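Local coordinates for putative uncharacterized protein (Toxoplasma gondii, PDB 4FBD), which is of unknown function and belongs to the DUF3228 family of conserved hypothetical proteins, here forming an assembly of two chains, at residues L102-A110 with Y228-M236; P146-R157 with P179-N190. All blocks are in the same frame, centred on the assembly; numbering follows the deposited sequence.

Contact 1 of 2, residues L102-A110 with Y228-M236; sequences LPGSLPITA and YWKTHAIVM
Leu106 and Ala233 pair through two backbone hydrogen bonds, Leu106 N to Ala233 O at 2.9 Å and Ala233 N to Leu106 O at 2.8 Å, at the middle of a short antiparallel pairing between strands 105-107 and 232-235. Their side chains share the buried face of the sheet. There Leu106 CD1 lies 3.9 Å from Val235 CG2, and Ala140 of helix 137-140 touches both Leu106 and Val235. Ile108 closes the same side: its CG1 stands beside its own backbone N (chi1 -62°), which carries CD1 over the backbone of His232, 3.4 Å from His232 N, and on to the methyl of Ala233. Ile108 N also donates to Thr231 O, from well above the carbonyl plane.

The other face is more open, with Pro107 exposed and its CA approaching the imidazole of His232. That ring lies over the phenol of Tyr228, while its ND1 gives a nearly straight bond of 2.7 Å to Tyr228 O (178°). The same carbonyl accepts Thr231 N from the opposite face of its plane, and the two bonds tie Thr231 and His232 back to Tyr228 ahead of the strand. A water joins Ser105 OG to Tyr228 OH, which also bonds Glu191. The ND1 bond implies a protonated ND1, and across the strands backbone hydrogen bonds supply the polar grip while aliphatic contacts pack one face.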
loop_
_atom_site.group_PDB
_atom_site.type_symbol
_atom_site.label_atom_id
_atom_site.label_comp_id
_atom_site.label_asym_id
_atom_site.label_seq_id
_atom_site.Cartn_x
_atom_site.Cartn_y
_atom_site.Cartn_z
ATOM N N LEU A 102 24.413 -8.725 1.938
ATOM C CA LEU A 102 23.720 -7.515 2.337
ATOM C C LEU A 102 22.209 -7.775 2.357
ATOM O O LEU A 102 21.700 -8.531 1.533
ATOM C CB LEU A 102 24.036 -6.378 1.360
ATOM C CG LEU A 102 25.525 -6.050 1.182
ATOM C CD1 LEU A 102 25.735 -4.934 0.140
ATOM C CD2 LEU A 102 26.168 -5.690 2.548
ATOM N N PRO A 103 21.490 -7.134 3.302
ATOM C CA PRO A 103 20.056 -7.275 3.397
ATOM C C PRO A 103 19.341 -6.583 2.229
ATOM O O PRO A 103 19.944 -5.805 1.505
ATOM C CB PRO A 103 19.734 -6.559 4.698
ATOM C CG PRO A 103 20.764 -5.580 4.844
ATOM C CD PRO A 103 21.997 -6.212 4.315
ATOM N N GLY A 104 18.044 -6.839 2.104
ATOM C CA GLY A 104 17.216 -6.301 1.013
ATOM C C GLY A 104 16.526 -5.030 1.409
ATOM O O GLY A 104 15.812 -4.446 0.614
ATOM N N SER A 105 16.751 -4.576 2.638
ATOM C CA SER A 105 16.111 -3.365 3.114
ATOM C C SER A 105 16.894 -2.664 4.232
ATOM O O SER A 105 17.835 -3.212 4.785
ATOM C CB SER A 105 14.729 -3.730 3.598
ATOM O OG SER A 105 14.837 -4.694 4.596
ATOM N N LEU A 106 16.489 -1.428 4.534
ATOM C CA LEU A 106 17.119 -0.600 5.555
ATOM C C LEU A 106 16.072 0.001 6.487
ATOM O O LEU A 106 14.909 0.151 6.105
ATOM C CB LEU A 106 17.901 0.561 4.917
ATOM C CG LEU A 106 19.171 0.221 4.138
ATOM C CD1 LEU A 106 19.506 1.319 3.161
ATOM C CD2 LEU A 106 20.342 -0.059 5.080
ATOM N N PRO A 107 16.493 0.352 7.703
ATOM C CA PRO A 107 15.608 0.986 8.656
ATOM C C PRO A 107 15.349 2.429 8.258
ATOM O O PRO A 107 16.224 3.090 7.682
ATOM C CB PRO A 107 16.371 0.937 9.994
ATOM C CG PRO A 107 17.768 0.487 9.687
ATOM C CD PRO A 107 17.778 -0.091 8.299
ATOM N N ILE A 108 14.150 2.900 8.536
ATOM C CA ILE A 108 13.813 4.278 8.238
ATOM C C ILE A 108 14.062 5.034 9.514
ATOM O O ILE A 108 13.488 4.680 10.525
ATOM C CB ILE A 108 12.342 4.401 7.832
ATOM C CG1 ILE A 108 12.087 3.585 6.562
ATOM C CG2 ILE A 108 12.002 5.841 7.547
ATOM C CD1 ILE A 108 10.630 3.232 6.358
ATOM N N THR A 109 14.938 6.032 9.486
ATOM C CA THR A 109 15.221 6.846 10.674
ATOM C C THR A 109 14.836 8.300 10.417
ATOM O O THR A 109 14.484 8.663 9.301
ATOM C CB THR A 109 16.685 6.853 10.992
ATOM O OG1 THR A 109 17.375 7.504 9.925
ATOM C CG2 THR A 109 17.232 5.413 11.160
ATOM N N ALA A 110 14.916 9.141 11.449
ATOM C CA ALA A 110 14.592 10.554 11.276
ATOM C C ALA A 110 15.602 11.199 10.311
ATOM O O ALA A 110 15.256 12.114 9.590
ATOM C CB ALA A 110 14.571 11.315 12.633
ATOM N N TYR A 228 6.124 -3.755 10.691
ATOM C CA TYR A 228 7.495 -3.908 10.220
ATOM C C TYR A 228 7.824 -2.882 9.150
ATOM O O TYR A 228 8.835 -2.185 9.255
ATOM C CB TYR A 228 7.791 -5.314 9.656
ATOM C CG TYR A 228 9.275 -5.466 9.345
ATOM C CD1 TYR A 228 10.173 -5.837 10.332
ATOM C CD2 TYR A 228 9.773 -5.195 8.113
ATOM C CE1 TYR A 228 11.520 -5.947 10.079
ATOM C CE2 TYR A 228 11.148 -5.312 7.843
ATOM C CZ TYR A 228 12.008 -5.694 8.842
ATOM O OH TYR A 228 13.366 -5.795 8.629
ATOM N N TRP A 229 6.942 -2.765 8.154
ATOM C CA TRP A 229 7.199 -1.917 7.002
ATOM C C TRP A 229 7.048 -0.427 7.245
ATOM O O TRP A 229 7.505 0.363 6.428
ATOM C CB TRP A 229 6.493 -2.457 5.738
ATOM C CG TRP A 229 7.098 -3.797 5.381
ATOM C CD1 TRP A 229 6.555 -5.014 5.592
ATOM C CD2 TRP A 229 8.409 -4.039 4.833
ATOM N NE1 TRP A 229 7.423 -6.012 5.183
ATOM C CE2 TRP A 229 8.570 -5.437 4.723
ATOM C CE3 TRP A 229 9.451 -3.212 4.418
ATOM C CZ2 TRP A 229 9.728 -6.024 4.208
ATOM C CZ3 TRP A 229 10.609 -3.792 3.924
ATOM C CH2 TRP A 229 10.732 -5.200 3.813
ATOM N N LYS A 230 6.504 -0.039 8.402
ATOM C CA LYS A 230 6.460 1.367 8.744
ATOM C C LYS A 230 7.861 1.871 9.068
ATOM O O LYS A 230 8.105 3.075 8.973
ATOM C CB LYS A 230 5.602 1.694 9.998
ATOM C CG LYS A 230 4.263 1.100 10.028
ATOM C CD LYS A 230 3.217 1.882 10.770
ATOM C CE LYS A 230 3.585 2.384 12.133
ATOM N NZ LYS A 230 2.293 2.859 12.832
ATOM N N THR A 231 8.763 0.980 9.492
ATOM C CA THR A 231 10.091 1.421 9.925
ATOM C C THR A 231 11.295 0.844 9.118
ATOM O O THR A 231 12.457 0.954 9.521
ATOM C CB THR A 231 10.246 1.127 11.415
ATOM O OG1 THR A 231 10.082 -0.280 11.643
ATOM C CG2 THR A 231 9.146 1.876 12.270
ATOM N N HIS A 232 11.003 0.254 7.979
ATOM C CA HIS A 232 11.997 -0.324 7.104
ATOM C C HIS A 232 11.492 -0.167 5.706
ATOM O O HIS A 232 10.272 -0.204 5.471
ATOM C CB HIS A 232 12.150 -1.812 7.306
ATOM C CG HIS A 232 12.482 -2.205 8.695
ATOM N ND1 HIS A 232 11.513 -2.441 9.641
ATOM C CD2 HIS A 232 13.671 -2.420 9.300
ATOM C CE1 HIS A 232 12.092 -2.786 10.776
ATOM N NE2 HIS A 232 13.400 -2.791 10.592
ATOM N N ALA A 233 12.427 -0.047 4.777
ATOM C CA ALA A 233 12.103 0.093 3.392
ATOM C C ALA A 233 13.081 -0.689 2.545
ATOM O O ALA A 233 14.276 -0.746 2.851
ATOM C CB ALA A 233 12.129 1.542 3.010
ATOM N N ILE A 234 12.577 -1.268 1.452
ATOM C CA ILE A 234 13.423 -2.024 0.544
ATOM C C ILE A 234 14.399 -1.046 -0.137
ATOM O O ILE A 234 14.215 0.168 -0.074
ATOM C CB ILE A 234 12.631 -2.761 -0.545
ATOM C CG1 ILE A 234 11.923 -1.752 -1.481
ATOM C CG2 ILE A 234 11.656 -3.782 0.079
ATOM C CD1 ILE A 234 11.279 -2.396 -2.740
ATOM N N VAL A 235 15.441 -1.600 -0.745
ATOM C CA VAL A 235 16.407 -0.837 -1.504
ATOM C C VAL A 235 16.082 -1.103 -2.951
ATOM O O VAL A 235 15.754 -2.204 -3.289
ATOM C CB VAL A 235 17.838 -1.283 -1.202
ATOM C CG1 VAL A 235 18.842 -0.748 -2.260
ATOM C CG2 VAL A 235 18.216 -0.795 0.166
ATOM N N MET A 236 16.144 -0.096 -3.805
ATOM C CA MET A 236 15.862 -0.304 -5.220
ATOM C C MET A 236 16.670 0.708 -6.022
ATOM O O MET A 236 16.785 1.886 -5.631
ATOM C CB MET A 236 14.369 -0.147 -5.483
ATOM C CG MET A 236 13.933 -0.472 -6.880
ATOM S SD MET A 236 12.235 0.066 -7.157
ATOM C CE MET A 236 11.324 -0.908 -5.978
HETATM O O HOH W 1 15.066 -4.046 7.049
#

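Contact 2 of 2, residues P146-R157 with P179-N190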
loop_
_atom_site.group_PDB
_atom_site.type_symbol
_atom_site.label_atom_id
_atom_site.label_comp_id
_atom_site.label_asym_id
_atom_site.label_seq_id
_atom_site.Cartn_x
_atom_site.Cartn_y
_atom_site.Cartn_z
ATOM N N PRO A 146 26.708 -5.989 5.990
ATOM C CA PRO A 146 26.385 -7.402 6.109
ATOM C C PRO A 146 25.357 -7.628 7.176
ATOM O O PRO A 146 25.484 -7.094 8.261
ATOM C CB PRO A 146 27.718 -8.028 6.519
ATOM C CG PRO A 146 28.707 -7.214 5.797
ATOM C CD PRO A 146 28.158 -5.791 5.807
ATOM N N ALA A 147 24.340 -8.407 6.850
ATOM C CA ALA A 147 23.269 -8.743 7.796
ATOM C C ALA A 147 23.770 -9.697 8.837
ATOM O O ALA A 147 24.699 -10.446 8.610
ATOM C CB ALA A 147 22.094 -9.374 7.060
ATOM N N ALA A 148 23.108 -9.690 9.974
ATOM C CA ALA A 148 23.429 -10.556 11.070
ATOM C C ALA A 148 23.245 -12.051 10.741
ATOM O O ALA A 148 24.050 -12.907 11.170
ATOM C CB ALA A 148 22.577 -10.168 12.244
ATOM N N PHE A 149 22.228 -12.366 9.941
ATOM C CA PHE A 149 21.905 -13.760 9.655
ATOM C C PHE A 149 21.512 -14.064 8.232
ATOM O O PHE A 149 21.280 -13.176 7.435
ATOM C CB PHE A 149 20.692 -14.182 10.496
ATOM C CG PHE A 149 20.831 -13.899 11.956
ATOM C CD1 PHE A 149 21.644 -14.689 12.754
ATOM C CD2 PHE A 149 20.107 -12.864 12.547
ATOM C CE1 PHE A 149 21.768 -14.422 14.122
ATOM C CE2 PHE A 149 20.228 -12.590 13.908
ATOM C CZ PHE A 149 21.051 -13.364 14.694
ATOM N N LEU A 150 21.461 -15.362 7.940
ATOM C CA LEU A 150 20.954 -15.882 6.694
ATOM C C LEU A 150 19.780 -16.791 7.057
ATOM O O LEU A 150 19.920 -17.681 7.908
ATOM C CB LEU A 150 22.012 -16.696 5.948
ATOM C CG LEU A 150 23.272 -15.926 5.568
ATOM C CD1 LEU A 150 24.295 -16.859 4.987
ATOM C CD2 LEU A 150 22.925 -14.763 4.617
ATOM N N ASP A 151 18.620 -16.534 6.457
ATOM C CA ASP A 151 17.457 -17.365 6.642
ATOM C C ASP A 151 17.617 -18.322 5.478
ATOM O O ASP A 151 17.567 -17.899 4.311
ATOM C CB ASP A 151 16.179 -16.541 6.525
ATOM C CG ASP A 151 14.920 -17.297 6.965
ATOM O OD1 ASP A 151 15.017 -18.485 7.347
ATOM O OD2 ASP A 151 13.816 -16.669 6.946
ATOM N N LEU A 152 17.899 -19.586 5.780
ATOM C CA LEU A 152 18.066 -20.599 4.747
ATOM C C LEU A 152 16.738 -21.293 4.579
ATOM O O LEU A 152 16.204 -21.874 5.541
ATOM C CB LEU A 152 19.124 -21.605 5.135
ATOM C CG LEU A 152 20.527 -21.065 5.412
ATOM C CD1 LEU A 152 21.465 -22.233 5.856
ATOM C CD2 LEU A 152 21.050 -20.316 4.201
ATOM N N ILE A 153 16.181 -21.225 3.375
ATOM C CA ILE A 153 14.884 -21.849 3.144
ATOM C C ILE A 153 15.133 -23.184 2.506
ATOM O O ILE A 153 15.850 -23.260 1.511
ATOM C CB ILE A 153 13.993 -21.025 2.222
ATOM C CG1 ILE A 153 13.969 -19.554 2.655
ATOM C CG2 ILE A 153 12.582 -21.616 2.208
ATOM C CD1 ILE A 153 13.453 -19.356 4.053
ATOM N N LEU A 154 14.538 -24.230 3.074
ATOM C CA LEU A 154 14.712 -25.592 2.588
ATOM C C LEU A 154 13.453 -26.180 1.963
ATOM O O LEU A 154 12.346 -25.847 2.347
ATOM C CB LEU A 154 15.114 -26.498 3.754
ATOM C CG LEU A 154 16.372 -26.075 4.522
ATOM C CD1 LEU A 154 16.648 -27.020 5.662
ATOM C CD2 LEU A 154 17.588 -25.980 3.614
ATOM N N TYR A 155 13.646 -27.049 0.977
ATOM C CA TYR A 155 12.556 -27.792 0.333
ATOM C C TYR A 155 12.939 -29.234 0.383
ATOM O O TYR A 155 14.123 -29.555 0.319
ATOM C CB TYR A 155 12.309 -27.344 -1.118
ATOM C CG TYR A 155 11.215 -26.295 -1.264
ATOM C CD1 TYR A 155 11.304 -25.065 -0.621
ATOM C CD2 TYR A 155 10.096 -26.538 -2.061
ATOM C CE1 TYR A 155 10.305 -24.105 -0.757
ATOM C CE2 TYR A 155 9.093 -25.593 -2.206
ATOM C CZ TYR A 155 9.202 -24.378 -1.547
ATOM O OH TYR A 155 8.217 -23.435 -1.684
ATOM N N SER A 156 11.948 -30.105 0.526
ATOM C CA SER A 156 12.202 -31.528 0.539
ATOM C C SER A 156 12.752 -31.938 -0.818
ATOM O O SER A 156 12.655 -31.185 -1.786
ATOM C CB SER A 156 10.918 -32.321 0.808
ATOM O OG SER A 156 9.980 -32.136 -0.239
ATOM N N ARG A 157 13.349 -33.123 -0.854
ATOM C CA ARG A 157 13.880 -33.727 -2.081
ATOM C C ARG A 157 12.721 -33.926 -3.073
ATOM O O ARG A 157 12.850 -33.707 -4.272
ATOM C CB ARG A 157 14.474 -35.090 -1.729
ATOM C CG ARG A 157 15.042 -35.844 -2.880
ATOM C CD ARG A 157 15.188 -37.335 -2.562
ATOM N NE ARG A 157 16.061 -37.632 -1.431
ATOM C CZ ARG A 157 15.676 -38.095 -0.238
ATOM N NH1 ARG A 157 14.408 -38.353 0.028
ATOM N NH2 ARG A 157 16.587 -38.330 0.698
ATOM N N PRO A 179 20.164 -35.248 -1.107
ATOM C CA PRO A 179 19.854 -34.830 0.259
ATOM C C PRO A 179 18.333 -34.733 0.522
ATOM O O PRO A 179 17.552 -34.427 -0.400
ATOM C CB PRO A 179 20.504 -33.443 0.357
ATOM C CG PRO A 179 21.592 -33.426 -0.695
ATOM C CD PRO A 179 21.140 -34.363 -1.778
ATOM N N ALA A 180 17.920 -34.988 1.762
ATOM C CA ALA A 180 16.502 -34.925 2.111
ATOM C C ALA A 180 15.997 -33.486 2.009
ATOM O O ALA A 180 14.903 -33.236 1.533
ATOM C CB ALA A 180 16.262 -35.499 3.499
ATOM N N TRP A 181 16.837 -32.546 2.424
ATOM C CA TRP A 181 16.503 -31.133 2.383
ATOM C C TRP A 181 17.523 -30.394 1.595
ATOM O O TRP A 181 18.706 -30.619 1.771
ATOM C CB TRP A 181 16.504 -30.556 3.802
ATOM C CG TRP A 181 15.442 -31.151 4.618
ATOM C CD1 TRP A 181 15.561 -32.183 5.487
ATOM C CD2 TRP A 181 14.060 -30.791 4.600
ATOM N NE1 TRP A 181 14.342 -32.476 6.040
ATOM C CE2 TRP A 181 13.400 -31.637 5.507
ATOM C CE3 TRP A 181 13.320 -29.830 3.906
ATOM C CZ2 TRP A 181 12.028 -31.560 5.741
ATOM C CZ3 TRP A 181 11.954 -29.740 4.149
ATOM C CH2 TRP A 181 11.324 -30.600 5.060
ATOM N N SER A 182 17.082 -29.487 0.734
ATOM C CA SER A 182 18.026 -28.676 -0.014
ATOM C C SER A 182 17.674 -27.210 0.061
ATOM O O SER A 182 16.515 -26.836 0.020
ATOM C CB SER A 182 18.147 -29.118 -1.483
ATOM O OG SER A 182 18.853 -30.342 -1.570
ATOM N N ILE A 183 18.706 -26.393 0.140
ATOM C CA ILE A 183 18.552 -24.950 0.188
ATOM C C ILE A 183 18.104 -24.454 -1.200
ATOM O O ILE A 183 18.781 -24.703 -2.201
ATOM C CB ILE A 183 19.894 -24.299 0.560
ATOM C CG1 ILE A 183 20.313 -24.757 1.970
ATOM C CG2 ILE A 183 19.819 -22.757 0.401
ATOM C CD1 ILE A 183 21.737 -24.449 2.304
ATOM N N ILE A 184 16.953 -23.786 -1.248
ATOM C CA ILE A 184 16.418 -23.230 -2.485
ATOM C C ILE A 184 16.411 -21.679 -2.457
ATOM O O ILE A 184 16.312 -21.026 -3.494
ATOM C CB ILE A 184 15.019 -23.808 -2.822
ATOM C CG1 ILE A 184 14.006 -23.551 -1.715
ATOM C CG2 ILE A 184 15.089 -25.307 -3.102
ATOM C CD1 ILE A 184 13.459 -22.167 -1.687
ATOM N N ALA A 185 16.547 -21.108 -1.264
ATOM C CA ALA A 185 16.606 -19.662 -1.103
ATOM C C ALA A 185 17.467 -19.320 0.087
ATOM O O ALA A 185 17.539 -20.076 1.051
ATOM C CB ALA A 185 15.193 -19.065 -0.921
ATOM N N VAL A 186 18.105 -18.158 0.010
ATOM C CA VAL A 186 18.954 -17.627 1.076
ATOM C C VAL A 186 18.637 -16.153 1.223
ATOM O O VAL A 186 18.759 -15.391 0.288
ATOM C CB VAL A 186 20.448 -17.768 0.742
ATOM C CG1 VAL A 186 21.272 -17.246 1.894
ATOM C CG2 VAL A 186 20.786 -19.203 0.429
ATOM N N LYS A 187 18.227 -15.753 2.416
ATOM C CA LYS A 187 17.844 -14.383 2.672
ATOM C C LYS A 187 18.688 -13.764 3.749
ATOM O O LYS A 187 18.634 -14.209 4.887
ATOM C CB LYS A 187 16.403 -14.383 3.153
ATOM C CG LYS A 187 15.363 -14.230 2.101
ATOM C CD LYS A 187 15.104 -12.750 1.845
ATOM C CE LYS A 187 14.520 -12.050 3.098
ATOM N NZ LYS A 187 14.072 -10.659 2.801
ATOM N N ALA A 188 19.442 -12.732 3.401
ATOM C CA ALA A 188 20.236 -12.005 4.381
ATOM C C ALA A 188 19.296 -11.059 5.093
ATOM O O ALA A 188 18.567 -10.286 4.441
ATOM C CB ALA A 188 21.354 -11.231 3.730
ATOM N N GLN A 189 19.300 -11.123 6.424
ATOM C CA GLN A 189 18.454 -10.269 7.218
ATOM C C GLN A 189 19.010 -10.172 8.638
ATOM O O GLN A 189 19.863 -10.958 9.038
ATOM C CB GLN A 189 17.017 -10.788 7.206
ATOM C CG GLN A 189 16.838 -12.205 7.763
ATOM C CD GLN A 189 15.421 -12.677 7.668
ATOM O OE1 GLN A 189 14.895 -12.806 6.571
ATOM N NE2 GLN A 189 14.781 -12.968 8.827
ATOM N N ASN A 190 18.559 -9.172 9.381
ATOM C CA ASN A 190 19.048 -8.947 10.730
ATOM C C ASN A 190 18.114 -9.495 11.757
ATOM O O ASN A 190 18.451 -9.542 12.900
ATOM C CB ASN A 190 19.276 -7.445 10.955
ATOM C CG ASN A 190 20.409 -6.915 10.086
ATOM O OD1 ASN A 190 21.505 -7.463 10.095
ATOM N ND2 ASN A 190 20.158 -5.842 9.353
HETATM O O HOH W 2 22.927 -5.139 7.872
HETATM O O HOH W 3 12.676 -14.207 6.306
#
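Tyr155 and Ile184 meet at a classic beta bulge, where Ile184 and Ala185 both face Ile153 and the register of the antiparallel strands 149-156 and 181-189 slips by one. Ile184 CG1 sits between its backbone N and carbonyl carbon (chi1 58°), a rotation that brings it 3.3 Å from Tyr155 CD1, with CD1 of the isoleucine also beside the ring. On the opposite face Leu154 CD2 presses on Ile183 CG1 at 3.4 Å, and its CB meets CE3 of Trp181, the two side chains crossing at about a right angle. Leu152 and Val186 run side by side.

Towards the other end, Asp151 and Gln189 cross with their carboxylate and amide planes 73° apart. A water donates to both Asp151 OD2 and Gln189 OE1, while Asp151 OD1 bonds His92 and Gln189 NE2 bonds Tyr193 O. Just past the last strand pair, the Asn190 side-chain carbonyl OD1 accepts from Ala148 N at 2.7 Å. Where helix 157-166 begins, the Arg157 guanidinium lays one face over Ala180 CA, while its NE bonds Ala178 O.

Strand 149-156 is flanked on its other edge by antiparallel strand 90-96, and helix 157-166, its N-terminus capped by Ser156 OG bonding Gln159 N, packs through Ile160 against Tyr155, Ser182 and Ile184.

Overall arrangement
Contacts 1 and 2 belong to two separate mixed sheets of one chain, and their centres lie 21 Å apart. In sequence, both segments of contact 2 fall between those of contact 1, so the strands of contact 1 bring together chain from before and after the strand pair of contact 2, whose own connection contains helix 157-166. The two meet where 102-110 begins: Leu102 CD2 is 3.5 Å from Pro146 N, and Leu102 O is 3.5 Å from Ala188 CB. Pro103 CB adds a 3.9 Å approach to Ala188 O. Contact 1 also faces the second subunit, where Lys230 forms a salt bridge with Glu243 of that chain, whereas no other chain of the assembly touches contact 2.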